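Local coordinates for protein beta-N-acetylhexosaminidase (Mycobacterium smegmatis, PDB 4YYF) that probably hydrolyses terminal non-reducing N-acetyl-D-hexosamine residues from N-acetyl-beta-D-hexosaminides, as a member of glycosyl hydrolase family 3, at residues A[123-126]-A[127-131]; A[163-166]-A[167-170]. The protein carries 1 engineered substitution. One frame throughout, in Å; residues are numbered along the deposited sequence.

Interaction 1 (A[123-126]-A[127-131]); sequences AREL and ARTKT
Thr-129 OG1 donates to the carbonyl Glu-125 O one turn back at 2.8 Å, reaching it from above the carbonyl plane, 37° out, rather than along a lone pair. With chi1 at 60° the hydroxyl sits between its own backbone N and carbonyl carbon, facing back down helix 123-129. The amides of Thr-129 and Arg-128 add weak bonds to the same oxygen. At the last turn Leu-126 O takes two amides from one face of its plane: Lys-130 N at 2.9 Å, and Thr-129 N at 3.3 Å from well above it. Lys-130 is the first residue to leave helical geometry, and Thr-131 then serves as N-cap of helix 132-148.

Outward, Arg-124 and Arg-128 run side by side in the same direction, the Arg-124 guanidinium going on to Ala-164 O. Arg-124 CD lies over the centre of the Arg-128 guanidinium, 3.7 Å from Arg-128 CZ, and the two guanidinium planes are 29° apart. Glu-125 crosses Arg-128 at about a right angle without a salt bridge, Glu-125 OE1 being 4.8 Å from Arg-128 NH2. Leu-126 packs on Val-135 and Ile-138 of helix 132-148, and Leu-126 CD2 meets Lys-130 CG at 4.0 Å.

Arg-124 NE and Arg-128 NH1 are 4.4 Å apart, so the arginines gain from methylene-on-guanidinium packing while their like charges probably oppose it.

Interaction 2 (A[163-166]-A[167-170]); sequences DAAA and DTVI
Thr-168 folds back on Ala-165 just past an inverse gamma turn centred on Asp-167, in the long loop that leads from strand 153-154 to helix 179-196 of the TIM-barrel-type domain. The turn is closed by a weak bond from Thr-168 N to Ala-166 O at 3.1 Å. A firmer tie reaches one residue farther back: Thr-168 OG1 donates to Ala-165 O at 2.8 Å, lying in the carbonyl plane with a C=O...OG1 angle of 158°. The same oxygen also receives a long, weak bond from Thr-168 N, so the hydroxyl carries most of the hold on this carbonyl and the amide adds little.

The compact side of the contact is built by the two branches of this threonine. A chi1 of 58° turns the hydroxyl back toward Ala-165 and leaves the methyl anti to the carbonyl carbon, where Thr-168 CG2 rests 3.9 Å from Ala-165 CB. The methyl groups of Ala-164 and Ala-165 thus meet different branches of Thr-168.

The other side is looser and more exposed, although Ala-166 also packs on Asp-172. Ala-166 and Asp-167 both direct CB away from the fold of the turn, and they touch their neighbour mainly through the chain itself. The Asp-167 carboxylate reaches outside the turn for its partner, making a salt bridge through OD1 to Arg-109 NH1, while Arg-109 NH2 bonds Thr-168 O; one arginine therefore holds both the Asp-167 carboxylate and the Thr-168 carbonyl. Farther along, Ile-170 is buried, its side chain against Asp-160 and His-208. On the compact side, the hydroxyl that grips Ala-165 O also touches the preceding methyl, with Thr-168 OG1 3.5 Å from Ala-164 CB.

Interaction 1 and interaction 2 have centres about 15 Å apart, yet touch through one side chain. Arg-124 reaches from helix 123-129 to the 163-166 loop, where Arg-124 NH2 makes a probable hydrogen bond of 2.8 Å to Ala-164 O. Beside it, Arg-124 NH1 packs 3.5 Å from Ala-166 N. Asp-172 joins them a second time, with backbone hydrogen bonds to both Arg-124 and Ala-166. The helix thus backs the outer part of the loop, while residues 167-170 lead toward the interior, Ile-170 being buried. Its side chain lies about 4 Å from a bound acetate, probably from the crystallisation liquor, which may mark a pocket. No substrate is present to define the active site.

Interaction 1 (A[123-126]-A[127-131])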
loop_
_atom_site.group_PDB
_atom_site.type_symbol
_atom_site.label_atom_id
_atom_site.label_comp_id
_atom_site.label_asym_id
_atom_site.label_seq_id
_atom_site.Cartn_x
_atom_site.Cartn_y
_atom_site.Cartn_z
ATOM N N ALA A 123 14.320 9.110 -5.292
ATOM C CA ALA A 123 14.586 9.158 -3.851
ATOM C C ALA A 123 16.079 9.242 -3.577
ATOM O O ALA A 123 16.528 9.978 -2.697
ATOM C CB ALA A 123 14.010 7.908 -3.176
ATOM N N ARG A 124 16.851 8.452 -4.312
ATOM C CA ARG A 124 18.294 8.423 -4.112
ATOM C C ARG A 124 18.949 9.762 -4.463
ATOM O O ARG A 124 19.833 10.246 -3.747
ATOM C CB ARG A 124 18.913 7.302 -4.947
ATOM C CG ARG A 124 20.430 7.298 -4.923
ATOM C CD ARG A 124 20.962 6.135 -5.719
ATOM N NE ARG A 124 20.758 4.868 -5.020
ATOM C CZ ARG A 124 20.971 3.675 -5.569
ATOM N NH1 ARG A 124 21.357 3.589 -6.831
ATOM N NH2 ARG A 124 20.782 2.573 -4.858
ATOM N N GLU A 125 18.516 10.359 -5.567
ATOM C CA GLU A 125 19.054 11.650 -5.977
ATOM C C GLU A 125 18.652 12.757 -4.990
ATOM O O GLU A 125 19.425 13.676 -4.716
ATOM C CB GLU A 125 18.610 11.982 -7.407
ATOM C CG GLU A 125 19.294 13.204 -8.027
ATOM C CD GLU A 125 20.761 12.969 -8.423
ATOM O OE1 GLU A 125 21.384 11.979 -7.964
ATOM O OE2 GLU A 125 21.301 13.792 -9.203
ATOM N N LEU A 126 17.450 12.666 -4.443
ATOM C CA LEU A 126 17.025 13.646 -3.439
ATOM C C LEU A 126 17.948 13.597 -2.228
ATOM O O LEU A 126 18.383 14.633 -1.714
ATOM C CB LEU A 126 15.594 13.375 -3.004
ATOM C CG LEU A 126 14.492 13.707 -4.009
ATOM C CD1 LEU A 126 13.127 13.432 -3.375
ATOM C CD2 LEU A 126 14.597 15.173 -4.447
ATOM N N ALA A 127 18.271 12.388 -1.786
ATOM C CA ALA A 127 19.097 12.242 -0.594
ATOM C C ALA A 127 20.505 12.769 -0.854
ATOM O O ALA A 127 21.189 13.213 0.067
ATOM C CB ALA A 127 19.123 10.801 -0.133
ATOM N N ARG A 128 20.930 12.746 -2.114
ATOM C CA ARG A 128 22.286 13.163 -2.461
ATOM C C ARG A 128 22.421 14.660 -2.670
ATOM O O ARG A 128 23.508 15.205 -2.551
ATOM C CB ARG A 128 22.759 12.441 -3.725
ATOM C CG ARG A 128 22.928 10.958 -3.534
ATOM C CD ARG A 128 23.360 10.241 -4.802
ATOM N NE ARG A 128 23.898 8.925 -4.465
ATOM C CZ ARG A 128 24.188 7.975 -5.347
ATOM N NH1 ARG A 128 24.678 6.814 -4.928
ATOM N NH2 ARG A 128 23.982 8.183 -6.641
ATOM N N THR A 129 21.323 15.324 -3.007
ATOM C CA THR A 129 21.411 16.715 -3.461
ATOM C C THR A 129 20.603 17.695 -2.611
ATOM O O THR A 129 20.717 18.906 -2.791
ATOM C CB THR A 129 20.948 16.854 -4.929
ATOM O OG1 THR A 129 19.583 16.429 -5.042
ATOM C CG2 THR A 129 21.822 16.018 -5.860
ATOM N N LYS A 130 19.779 17.169 -1.705
ATOM C CA LYS A 130 18.878 17.983 -0.894
ATOM C C LYS A 130 19.037 17.706 0.600
ATOM O O LYS A 130 19.460 16.620 1.006
ATOM C CB LYS A 130 17.418 17.707 -1.274
ATOM C CG LYS A 130 17.100 17.838 -2.760
ATOM C CD LYS A 130 17.037 19.295 -3.177
ATOM C CE LYS A 130 16.948 19.423 -4.694
ATOM N NZ LYS A 130 16.915 20.850 -5.119
ATOM N N THR A 131 18.688 18.691 1.421
ATOM C CA THR A 131 18.611 18.456 2.860
ATOM C C THR A 131 17.282 17.780 3.145
ATOM O O THR A 131 16.354 17.840 2.322
ATOM C CB THR A 131 18.657 19.754 3.657
ATOM O OG1 THR A 131 17.478 20.515 3.366
ATOM C CG2 THR A 131 19.897 20.559 3.296
#

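Interaction 2 (A[163-166]-A[167-170])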
loop_
_atom_site.group_PDB
_atom_site.type_symbol
_atom_site.label_atom_id
_atom_site.label_comp_id
_atom_site.label_asym_id
_atom_site.label_seq_id
_atom_site.Cartn_x
_atom_site.Cartn_y
_atom_site.Cartn_z
ATOM N N ASP A 163 21.955 -0.611 -1.853
ATOM C CA ASP A 163 23.024 0.013 -2.629
ATOM C C ASP A 163 23.021 -0.484 -4.076
ATOM O O ASP A 163 23.989 -0.270 -4.817
ATOM C CB ASP A 163 24.381 -0.282 -1.988
ATOM C CG ASP A 163 24.599 -1.764 -1.754
ATOM O OD1 ASP A 163 23.835 -2.589 -2.305
ATOM O OD2 ASP A 163 25.544 -2.112 -1.017
ATOM N N ALA A 164 21.942 -1.156 -4.468
ATOM C CA ALA A 164 21.822 -1.688 -5.830
ATOM C C ALA A 164 21.905 -0.589 -6.890
ATOM O O ALA A 164 21.626 0.580 -6.613
ATOM C CB ALA A 164 20.526 -2.465 -5.981
ATOM N N ALA A 165 22.292 -0.974 -8.101
ATOM C CA ALA A 165 22.273 -0.081 -9.255
ATOM C C ALA A 165 20.934 0.635 -9.390
ATOM O O ALA A 165 19.880 0.069 -9.081
ATOM C CB ALA A 165 22.574 -0.862 -10.517
ATOM N N ALA A 166 20.979 1.875 -9.867
ATOM C CA ALA A 166 19.794 2.734 -9.921
ATOM C C ALA A 166 18.555 2.097 -10.563
ATOM O O ALA A 166 17.484 2.100 -9.965
ATOM C CB ALA A 166 20.131 4.056 -10.603
ATOM N N ASP A 167 18.687 1.561 -11.774
ATOM C CA ASP A 167 17.511 1.030 -12.485
ATOM C C ASP A 167 17.308 -0.471 -12.229
ATOM O O ASP A 167 17.232 -1.272 -13.154
ATOM C CB ASP A 167 17.603 1.335 -13.989
ATOM C CG ASP A 167 16.303 1.056 -14.747
ATOM O OD1 ASP A 167 15.221 1.000 -14.131
ATOM O OD2 ASP A 167 16.375 0.896 -15.984
ATOM N N THR A 168 17.248 -0.844 -10.957
ATOM C CA THR A 168 16.876 -2.205 -10.565
ATOM C C THR A 168 15.542 -2.108 -9.830
ATOM O O THR A 168 14.994 -1.012 -9.712
ATOM C CB THR A 168 17.946 -2.849 -9.678
ATOM O OG1 THR A 168 18.145 -2.030 -8.523
ATOM C CG2 THR A 168 19.262 -2.963 -10.433
ATOM N N VAL A 169 15.011 -3.229 -9.343
ATOM C CA VAL A 169 13.652 -3.228 -8.788
ATOM C C VAL A 169 13.436 -2.145 -7.715
ATOM O O VAL A 169 12.470 -1.374 -7.778
ATOM C CB VAL A 169 13.216 -4.640 -8.292
ATOM C CG1 VAL A 169 14.209 -5.209 -7.281
ATOM C CG2 VAL A 169 11.799 -4.603 -7.718
ATOM N N ILE A 170 14.347 -2.066 -6.750
ATOM C CA ILE A 170 14.319 -0.965 -5.792
ATOM C C ILE A 170 15.290 0.105 -6.290
ATOM O O ILE A 170 14.861 1.145 -6.791
ATOM C CB ILE A 170 14.662 -1.429 -4.358
ATOM C CG1 ILE A 170 13.694 -2.527 -3.913
ATOM C CG2 ILE A 170 14.576 -0.262 -3.388
ATOM C CD1 ILE A 170 12.222 -2.128 -4.050
#